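Local atomic coordinates of MHP1 (Microbacterium liquefaciens, PDB entry 2JLN), a protein that mediates the sodium-dependent binding and uptake of 5-aryl-substituted hydantoins, preferring 5-indolylmethyl and 5-benzyl hydantoin and the L isomer over the D isomer. Residues F90-F98 with L373-Y381; N318-L326 with F336-A344. All blocks are in the same frame, centred on the assembly; numbering follows the deposited sequence.

Contact 1 of 2, residues F90-F98 with L373-Y381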
loop_
_atom_site.group_PDB
_atom_site.type_symbol
_atom_site.label_atom_id
_atom_site.label_comp_id
_atom_site.label_asym_id
_atom_site.label_seq_id
_atom_site.Cartn_x
_atom_site.Cartn_y
_atom_site.Cartn_z
ATOM N N PHE A 90 5.403 -2.911 -10.754
ATOM C CA PHE A 90 4.637 -4.082 -10.308
ATOM C C PHE A 90 4.029 -4.848 -11.508
ATOM O O PHE A 90 4.276 -6.047 -11.706
ATOM C CB PHE A 90 3.526 -3.652 -9.344
ATOM C CG PHE A 90 2.568 -4.756 -8.990
ATOM C CD1 PHE A 90 1.299 -4.807 -9.560
ATOM C CD2 PHE A 90 2.933 -5.749 -8.102
ATOM C CE1 PHE A 90 0.420 -5.812 -9.253
ATOM C CE2 PHE A 90 2.055 -6.759 -7.785
ATOM C CZ PHE A 90 0.796 -6.780 -8.365
ATOM N N THR A 91 3.251 -4.141 -12.326
ATOM C CA THR A 91 2.550 -4.775 -13.431
ATOM C C THR A 91 3.499 -5.509 -14.371
ATOM O O THR A 91 3.203 -6.623 -14.816
ATOM C CB THR A 91 1.741 -3.757 -14.227
ATOM O OG1 THR A 91 0.873 -3.037 -13.341
ATOM C CG2 THR A 91 0.899 -4.455 -15.261
ATOM N N VAL A 92 4.636 -4.878 -14.676
ATOM C CA VAL A 92 5.695 -5.501 -15.494
ATOM C C VAL A 92 6.371 -6.729 -14.848
ATOM O O VAL A 92 6.588 -7.745 -15.519
ATOM C CB VAL A 92 6.784 -4.480 -15.880
ATOM C CG1 VAL A 92 8.088 -5.194 -16.229
ATOM C CG2 VAL A 92 6.312 -3.636 -17.032
ATOM N N ALA A 93 6.704 -6.622 -13.556
ATOM C CA ALA A 93 7.367 -7.709 -12.819
ATOM C C ALA A 93 6.526 -8.991 -12.701
ATOM O O ALA A 93 7.084 -10.082 -12.565
ATOM C CB ALA A 93 7.821 -7.236 -11.451
ATOM N N ALA A 94 5.195 -8.870 -12.753
ATOM C CA ALA A 94 4.325 -10.043 -12.641
ATOM C C ALA A 94 4.423 -10.942 -13.880
ATOM O O ALA A 94 4.110 -12.133 -13.830
ATOM C CB ALA A 94 2.906 -9.641 -12.376
ATOM N N ARG A 95 4.893 -10.367 -14.981
ATOM C CA ARG A 95 5.028 -11.088 -16.230
ATOM C C ARG A 95 5.898 -12.298 -16.047
ATOM O O ARG A 95 5.791 -13.262 -16.776
ATOM C CB ARG A 95 5.619 -10.176 -17.286
ATOM C CG ARG A 95 4.626 -9.170 -17.777
ATOM C CD ARG A 95 5.240 -8.137 -18.672
ATOM N NE ARG A 95 4.299 -7.057 -18.912
ATOM C CZ ARG A 95 4.577 -5.970 -19.609
ATOM N NH1 ARG A 95 5.778 -5.823 -20.142
ATOM N NH2 ARG A 95 3.657 -5.035 -19.786
ATOM N N MET A 96 6.743 -12.249 -15.039
ATOM C CA MET A 96 7.714 -13.295 -14.800
ATOM C C MET A 96 7.069 -14.661 -14.466
ATOM O O MET A 96 7.145 -15.583 -15.266
ATOM C CB MET A 96 8.685 -12.823 -13.711
ATOM C CG MET A 96 10.153 -13.110 -13.980
ATOM S SD MET A 96 11.273 -11.705 -13.694
ATOM C CE MET A 96 10.584 -10.863 -12.248
ATOM N N PRO A 97 6.435 -14.807 -13.287
ATOM C CA PRO A 97 5.887 -16.135 -12.974
ATOM C C PRO A 97 4.596 -16.448 -13.739
ATOM O O PRO A 97 4.480 -17.525 -14.318
ATOM C CB PRO A 97 5.605 -16.042 -11.471
ATOM C CG PRO A 97 5.311 -14.606 -11.258
ATOM C CD PRO A 97 6.345 -13.913 -12.123
ATOM N N PHE A 98 3.627 -15.542 -13.729
ATOM C CA PHE A 98 2.440 -15.711 -14.569
ATOM C C PHE A 98 2.890 -15.325 -15.971
ATOM O O PHE A 98 4.051 -14.953 -16.142
ATOM C CB PHE A 98 1.306 -14.836 -14.052
ATOM C CG PHE A 98 1.100 -14.964 -12.575
ATOM C CD1 PHE A 98 1.575 -14.001 -11.709
ATOM C CD2 PHE A 98 0.490 -16.076 -12.049
ATOM C CE1 PHE A 98 1.405 -14.128 -10.353
ATOM C CE2 PHE A 98 0.326 -16.212 -10.682
ATOM C CZ PHE A 98 0.784 -15.243 -9.837
ATOM N N LEU A 373 -0.542 -14.359 -4.453
ATOM C CA LEU A 373 0.137 -13.468 -5.388
ATOM C C LEU A 373 1.491 -13.026 -4.840
ATOM O O LEU A 373 2.472 -13.005 -5.573
ATOM C CB LEU A 373 -0.711 -12.244 -5.734
ATOM C CG LEU A 373 0.008 -11.256 -6.652
ATOM C CD1 LEU A 373 -0.004 -11.776 -8.088
ATOM C CD2 LEU A 373 -0.614 -9.870 -6.559
ATOM N N ALA A 374 1.544 -12.683 -3.557
ATOM C CA ALA A 374 2.797 -12.266 -2.932
ATOM C C ALA A 374 3.734 -13.453 -2.770
ATOM O O ALA A 374 4.961 -13.298 -2.783
ATOM C CB ALA A 374 2.535 -11.632 -1.593
ATOM N N GLY A 375 3.138 -14.640 -2.638
ATOM C CA GLY A 375 3.876 -15.855 -2.347
ATOM C C GLY A 375 4.563 -16.395 -3.573
ATOM O O GLY A 375 5.674 -16.881 -3.521
ATOM N N ILE A 376 3.883 -16.297 -4.697
ATOM C CA ILE A 376 4.402 -16.786 -5.957
ATOM C C ILE A 376 5.468 -15.847 -6.529
ATOM O O ILE A 376 6.355 -16.280 -7.260
ATOM C CB ILE A 376 3.250 -16.968 -6.960
ATOM C CG1 ILE A 376 2.522 -18.270 -6.662
ATOM C CG2 ILE A 376 3.753 -16.965 -8.391
ATOM C CD1 ILE A 376 1.297 -18.455 -7.490
ATOM N N MET A 377 5.375 -14.561 -6.204
ATOM C CA MET A 377 6.313 -13.593 -6.754
ATOM C C MET A 377 7.592 -13.627 -5.941
ATOM O O MET A 377 8.677 -13.510 -6.510
ATOM C CB MET A 377 5.737 -12.181 -6.800
ATOM C CG MET A 377 4.706 -11.980 -7.883
ATOM S SD MET A 377 4.148 -10.265 -8.109
ATOM C CE MET A 377 5.434 -9.676 -9.201
ATOM N N ILE A 378 7.485 -13.805 -4.623
ATOM C CA ILE A 378 8.701 -13.874 -3.820
ATOM C C ILE A 378 9.478 -15.128 -4.229
ATOM O O ILE A 378 10.717 -15.113 -4.272
ATOM C CB ILE A 378 8.431 -13.871 -2.300
ATOM C CG1 ILE A 378 8.030 -12.483 -1.834
ATOM C CG2 ILE A 378 9.669 -14.314 -1.515
ATOM C CD1 ILE A 378 7.338 -12.504 -0.487
ATOM N N SER A 379 8.747 -16.190 -4.569
ATOM C CA SER A 379 9.368 -17.485 -4.841
ATOM C C SER A 379 9.997 -17.561 -6.235
ATOM O O SER A 379 11.127 -18.025 -6.383
ATOM C CB SER A 379 8.358 -18.617 -4.655
ATOM O OG SER A 379 9.000 -19.877 -4.637
ATOM N N ASP A 380 9.261 -17.117 -7.249
ATOM C CA ASP A 380 9.795 -17.035 -8.594
ATOM C C ASP A 380 11.134 -16.272 -8.584
ATOM O O ASP A 380 12.149 -16.795 -9.027
ATOM C CB ASP A 380 8.759 -16.370 -9.508
ATOM C CG ASP A 380 9.065 -16.533 -11.020
ATOM O OD1 ASP A 380 8.482 -17.447 -11.653
ATOM O OD2 ASP A 380 9.854 -15.720 -11.580
ATOM N N TYR A 381 11.154 -15.051 -8.056
ATOM C CA TYR A 381 12.384 -14.255 -8.049
ATOM C C TYR A 381 13.506 -14.750 -7.108
ATOM O O TYR A 381 14.633 -14.868 -7.559
ATOM C CB TYR A 381 12.075 -12.771 -7.833
ATOM C CG TYR A 381 13.268 -11.857 -7.694
ATOM C CD1 TYR A 381 13.912 -11.357 -8.809
ATOM C CD2 TYR A 381 13.728 -11.468 -6.453
ATOM C CE1 TYR A 381 15.009 -10.516 -8.703
ATOM C CE2 TYR A 381 14.820 -10.621 -6.324
ATOM C CZ TYR A 381 15.469 -10.145 -7.461
ATOM O OH TYR A 381 16.567 -9.300 -7.357
#
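Three torsions bring Met-377 and Phe-90 together: Met-377 runs extended through chi2 (-173°) and then bends at chi3 (85°), while Phe-90 holds CG trans to its own nitrogen (chi1 172°), which swings the ring round to the helix of 373-381. The result is an oblique Met-aromatic contact, with Met-377 SD 5.2 Å from the centroid of the Phe-90 ring. Beyond the sulfur, the methyl past the bend reaches the backbone at Ala-93 and Ala-94, where Met-377 CE lies 3.6 Å from Ala-94 CA and also meets the methyl of Ala-93. Leu-373 divides its branches between two rings: CD2 comes to the edge of Phe-90, near its plane, 3.8 Å from CZ, whereas CD1 approaches Phe-98 CE1 at 3.6 Å. Ile-376 adds its CG2 methyl, which touches both Phe-98 CZ and Pro-97 CB at 3.7 Å. No hydrogen bond crosses between the segments. Although the Asp-380 carboxylate lies against Pro-97 and Met-96 CG, its polar partners are outside: OD2 forms a salt bridge with Arg-385 and OD1 a hydrogen bond with His-441, two bonds that would fix its rotation.

The contact thus packs 90-98, which includes a type I turn from Ala-93 to Met-96, against transmembrane helix 10. Around it, helix 104-137 supplies Ile-107 against Phe-90 and Ala-94, helix 409-423 touches Phe-98 through Ala-411 and Leu-412, and helix 429-448 brings His-441 against Pro-97 and Ile-376.

Contact 2 of 2, residues N318-L326 with F336-A344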
loop_
_atom_site.group_PDB
_atom_site.type_symbol
_atom_site.label_atom_id
_atom_site.label_comp_id
_atom_site.label_asym_id
_atom_site.label_seq_id
_atom_site.Cartn_x
_atom_site.Cartn_y
_atom_site.Cartn_z
ATOM N N ASN A 318 -3.087 4.378 -3.634
ATOM C CA ASN A 318 -4.244 3.943 -4.412
ATOM C C ASN A 318 -4.260 4.338 -5.890
ATOM O O ASN A 318 -4.935 3.702 -6.689
ATOM C CB ASN A 318 -5.534 4.440 -3.749
ATOM C CG ASN A 318 -5.793 3.795 -2.393
ATOM O OD1 ASN A 318 -5.476 2.630 -2.173
ATOM N ND2 ASN A 318 -6.380 4.556 -1.481
ATOM N N LEU A 319 -3.548 5.394 -6.268
ATOM C CA LEU A 319 -3.659 5.904 -7.647
ATOM C C LEU A 319 -2.459 5.592 -8.534
ATOM O O LEU A 319 -2.633 5.304 -9.706
ATOM C CB LEU A 319 -3.917 7.409 -7.656
ATOM C CG LEU A 319 -4.431 7.934 -8.985
ATOM C CD1 LEU A 319 -5.807 7.355 -9.272
ATOM C CD2 LEU A 319 -4.501 9.420 -8.877
ATOM N N LEU A 320 -1.255 5.669 -7.967
ATOM C CA LEU A 320 -0.025 5.255 -8.641
ATOM C C LEU A 320 -0.148 3.914 -9.347
ATOM O O LEU A 320 0.226 3.805 -10.510
ATOM C CB LEU A 320 1.138 5.139 -7.655
ATOM C CG LEU A 320 1.974 6.372 -7.368
ATOM C CD1 LEU A 320 3.163 5.985 -6.518
ATOM C CD2 LEU A 320 2.416 6.986 -8.689
ATOM N N SER A 321 -0.648 2.889 -8.660
ATOM C CA SER A 321 -0.593 1.553 -9.241
ATOM C C SER A 321 -1.593 1.243 -10.341
ATOM O O SER A 321 -1.311 0.416 -11.195
ATOM C CB SER A 321 -0.630 0.474 -8.174
ATOM O OG SER A 321 0.458 0.652 -7.281
ATOM N N PRO A 322 -2.776 1.858 -10.329
ATOM C CA PRO A 322 -3.489 1.559 -11.575
ATOM C C PRO A 322 -2.944 2.366 -12.780
ATOM O O PRO A 322 -2.959 1.871 -13.923
ATOM C CB PRO A 322 -4.949 1.920 -11.237
ATOM C CG PRO A 322 -4.859 2.773 -10.028
ATOM C CD PRO A 322 -3.713 2.198 -9.255
ATOM N N ALA A 323 -2.466 3.585 -12.527
ATOM C CA ALA A 323 -1.786 4.351 -13.564
ATOM C C ALA A 323 -0.729 3.495 -14.296
ATOM O O ALA A 323 -0.832 3.305 -15.496
ATOM C CB ALA A 323 -1.177 5.636 -13.001
ATOM N N TYR A 324 0.265 2.962 -13.597
ATOM C CA TYR A 324 1.281 2.155 -14.271
ATOM C C TYR A 324 0.755 0.878 -14.942
ATOM O O TYR A 324 1.405 0.372 -15.882
ATOM C CB TYR A 324 2.402 1.752 -13.328
ATOM C CG TYR A 324 3.357 2.845 -12.984
ATOM C CD1 TYR A 324 3.473 3.275 -11.680
ATOM C CD2 TYR A 324 4.165 3.430 -13.942
ATOM C CE1 TYR A 324 4.350 4.271 -11.331
ATOM C CE2 TYR A 324 5.064 4.426 -13.602
ATOM C CZ TYR A 324 5.142 4.843 -12.286
ATOM O OH TYR A 324 5.999 5.828 -11.869
ATOM N N THR A 325 -0.374 0.336 -14.462
ATOM C CA THR A 325 -0.988 -0.842 -15.096
ATOM C C THR A 325 -1.554 -0.493 -16.475
ATOM O O THR A 325 -1.424 -1.269 -17.419
ATOM C CB THR A 325 -2.098 -1.498 -14.217
ATOM O OG1 THR A 325 -1.527 -2.008 -13.006
ATOM C CG2 THR A 325 -2.754 -2.664 -14.950
ATOM N N LEU A 326 -2.176 0.676 -16.587
ATOM C CA LEU A 326 -2.682 1.156 -17.876
ATOM C C LEU A 326 -1.574 1.493 -18.876
ATOM O O LEU A 326 -1.539 0.959 -20.000
ATOM C CB LEU A 326 -3.625 2.364 -17.701
ATOM C CG LEU A 326 -5.008 2.066 -17.076
ATOM C CD1 LEU A 326 -5.881 3.329 -16.995
ATOM C CD2 LEU A 326 -5.731 0.950 -17.824
ATOM N N PHE A 336 1.881 7.341 -18.547
ATOM C CA PHE A 336 1.673 7.563 -17.125
ATOM C C PHE A 336 0.702 8.698 -16.803
ATOM O O PHE A 336 -0.288 8.475 -16.128
ATOM C CB PHE A 336 2.970 7.813 -16.381
ATOM C CG PHE A 336 2.757 8.172 -14.952
ATOM C CD1 PHE A 336 2.427 7.184 -14.026
ATOM C CD2 PHE A 336 2.840 9.492 -14.534
ATOM C CE1 PHE A 336 2.201 7.504 -12.695
ATOM C CE2 PHE A 336 2.625 9.827 -13.203
ATOM C CZ PHE A 336 2.297 8.830 -12.276
ATOM N N LYS A 337 0.985 9.914 -17.252
ATOM C CA LYS A 337 0.071 11.021 -16.970
ATOM C C LYS A 337 -1.371 10.734 -17.447
ATOM O O LYS A 337 -2.350 11.121 -16.798
ATOM C CB LYS A 337 0.601 12.356 -17.525
ATOM C CG LYS A 337 1.698 13.043 -16.660
ATOM C CD LYS A 337 2.611 13.978 -17.522
ATOM C CE LYS A 337 3.655 14.801 -16.698
ATOM N NZ LYS A 337 3.259 16.220 -16.230
ATOM N N THR A 338 -1.524 10.030 -18.551
ATOM C CA THR A 338 -2.870 9.764 -19.039
ATOM C C THR A 338 -3.611 8.643 -18.299
ATOM O O THR A 338 -4.850 8.664 -18.233
ATOM C CB THR A 338 -2.841 9.512 -20.543
ATOM O OG1 THR A 338 -3.039 10.767 -21.193
ATOM C CG2 THR A 338 -3.920 8.523 -20.981
ATOM N N GLY A 339 -2.846 7.687 -17.744
ATOM C CA GLY A 339 -3.362 6.531 -17.010
ATOM C C GLY A 339 -3.898 6.943 -15.653
ATOM O O GLY A 339 -4.894 6.408 -15.179
ATOM N N VAL A 340 -3.219 7.914 -15.048
ATOM C CA VAL A 340 -3.666 8.598 -13.852
ATOM C C VAL A 340 -5.032 9.272 -14.008
ATOM O O VAL A 340 -5.870 9.149 -13.137
ATOM C CB VAL A 340 -2.671 9.661 -13.457
ATOM C CG1 VAL A 340 -3.313 10.630 -12.505
ATOM C CG2 VAL A 340 -1.436 9.028 -12.840
ATOM N N ILE A 341 -5.260 9.992 -15.102
ATOM C CA ILE A 341 -6.583 10.576 -15.389
ATOM C C ILE A 341 -7.714 9.542 -15.588
ATOM O O ILE A 341 -8.834 9.737 -15.112
ATOM C CB ILE A 341 -6.529 11.556 -16.619
ATOM C CG1 ILE A 341 -6.211 12.979 -16.144
ATOM C CG2 ILE A 341 -7.848 11.540 -17.414
ATOM C CD1 ILE A 341 -5.135 13.689 -16.969
ATOM N N VAL A 342 -7.434 8.456 -16.298
ATOM C CA VAL A 342 -8.442 7.411 -16.461
ATOM C C VAL A 342 -8.709 6.602 -15.174
ATOM O O VAL A 342 -9.797 6.065 -15.005
ATOM C CB VAL A 342 -8.099 6.444 -17.618
ATOM C CG1 VAL A 342 -9.052 5.274 -17.618
ATOM C CG2 VAL A 342 -8.159 7.161 -18.950
ATOM N N SER A 343 -7.732 6.504 -14.274
ATOM C CA SER A 343 -7.913 5.728 -13.042
ATOM C C SER A 343 -8.720 6.470 -11.996
ATOM O O SER A 343 -9.531 5.885 -11.302
ATOM C CB SER A 343 -6.572 5.348 -12.441
ATOM O OG SER A 343 -5.983 4.346 -13.219
ATOM N N ALA A 344 -8.471 7.762 -11.875
ATOM C CA ALA A 344 -9.193 8.572 -10.930
ATOM C C ALA A 344 -10.643 8.756 -11.388
ATOM O O ALA A 344 -11.524 9.014 -10.572
ATOM C CB ALA A 344 -8.496 9.910 -10.747
#
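The Tyr-324 ring carries Phe-336 CD1 over one face, 3.8 Å from Tyr-324 CE2, and the two planes are inclined at 36°, an oblique aromatic pair. At the edge of the Phe-336 ring, near its plane, stands Leu-320 CD2; one face of that ring is covered toward its rim by Val-340 CG2 of its own helix. These rings lie where two successive helices, transmembrane helices 8 and 9, cross in the APC-type transporter fold. Their short segments cross at 119° with their axes 7.6 Å apart. The close approach is consistent with the small residues at the crossing: the CA atoms of Ala-323 and Gly-339 are 4.4 Å apart, with no side chain on Gly-339 to intervene.

Farther along, Ser-343 fits as a knob into a hole formed by Leu-319, Pro-322, Ala-323 and Leu-326. Leu-319 CD1 lies beside Ser-343 CB and the methyl of Ala-344, and Leu-326 CD1 packs on Val-342 CG1. Within this apolar setting the hydroxyl is satisfied by its own helix: Ser-343 OG donates to Gly-339 O at 3.0 Å, tilted 33° from the carbonyl plane, while Ser-343 N reaches that oxygen from the opposite face.

How the contacts relate
Both segments of contact 2 fall in sequence between the two segments of contact 1, and the centres of the contacts are 20 Å apart. They nevertheless touch directly: Thr-91 OG1 of contact 1 lies 2.6 Å from Thr-325 OG1 of contact 2, a probable hydrogen bond. Asp-229 gives a second connection, bonding Phe-90 N through OD1 and Ser-321 OG through OD2, and Ile-107 packs against Thr-91 and Thr-325. Their relation to the transport sites differs. Contact 1 is away from them, whereas 318-326 includes Asn-318, a substrate-binding residue; the Leu-319 side chain is about 10 Å from that of Gln-121, also substrate-binding, and about 14 Å from the bound sodium ion.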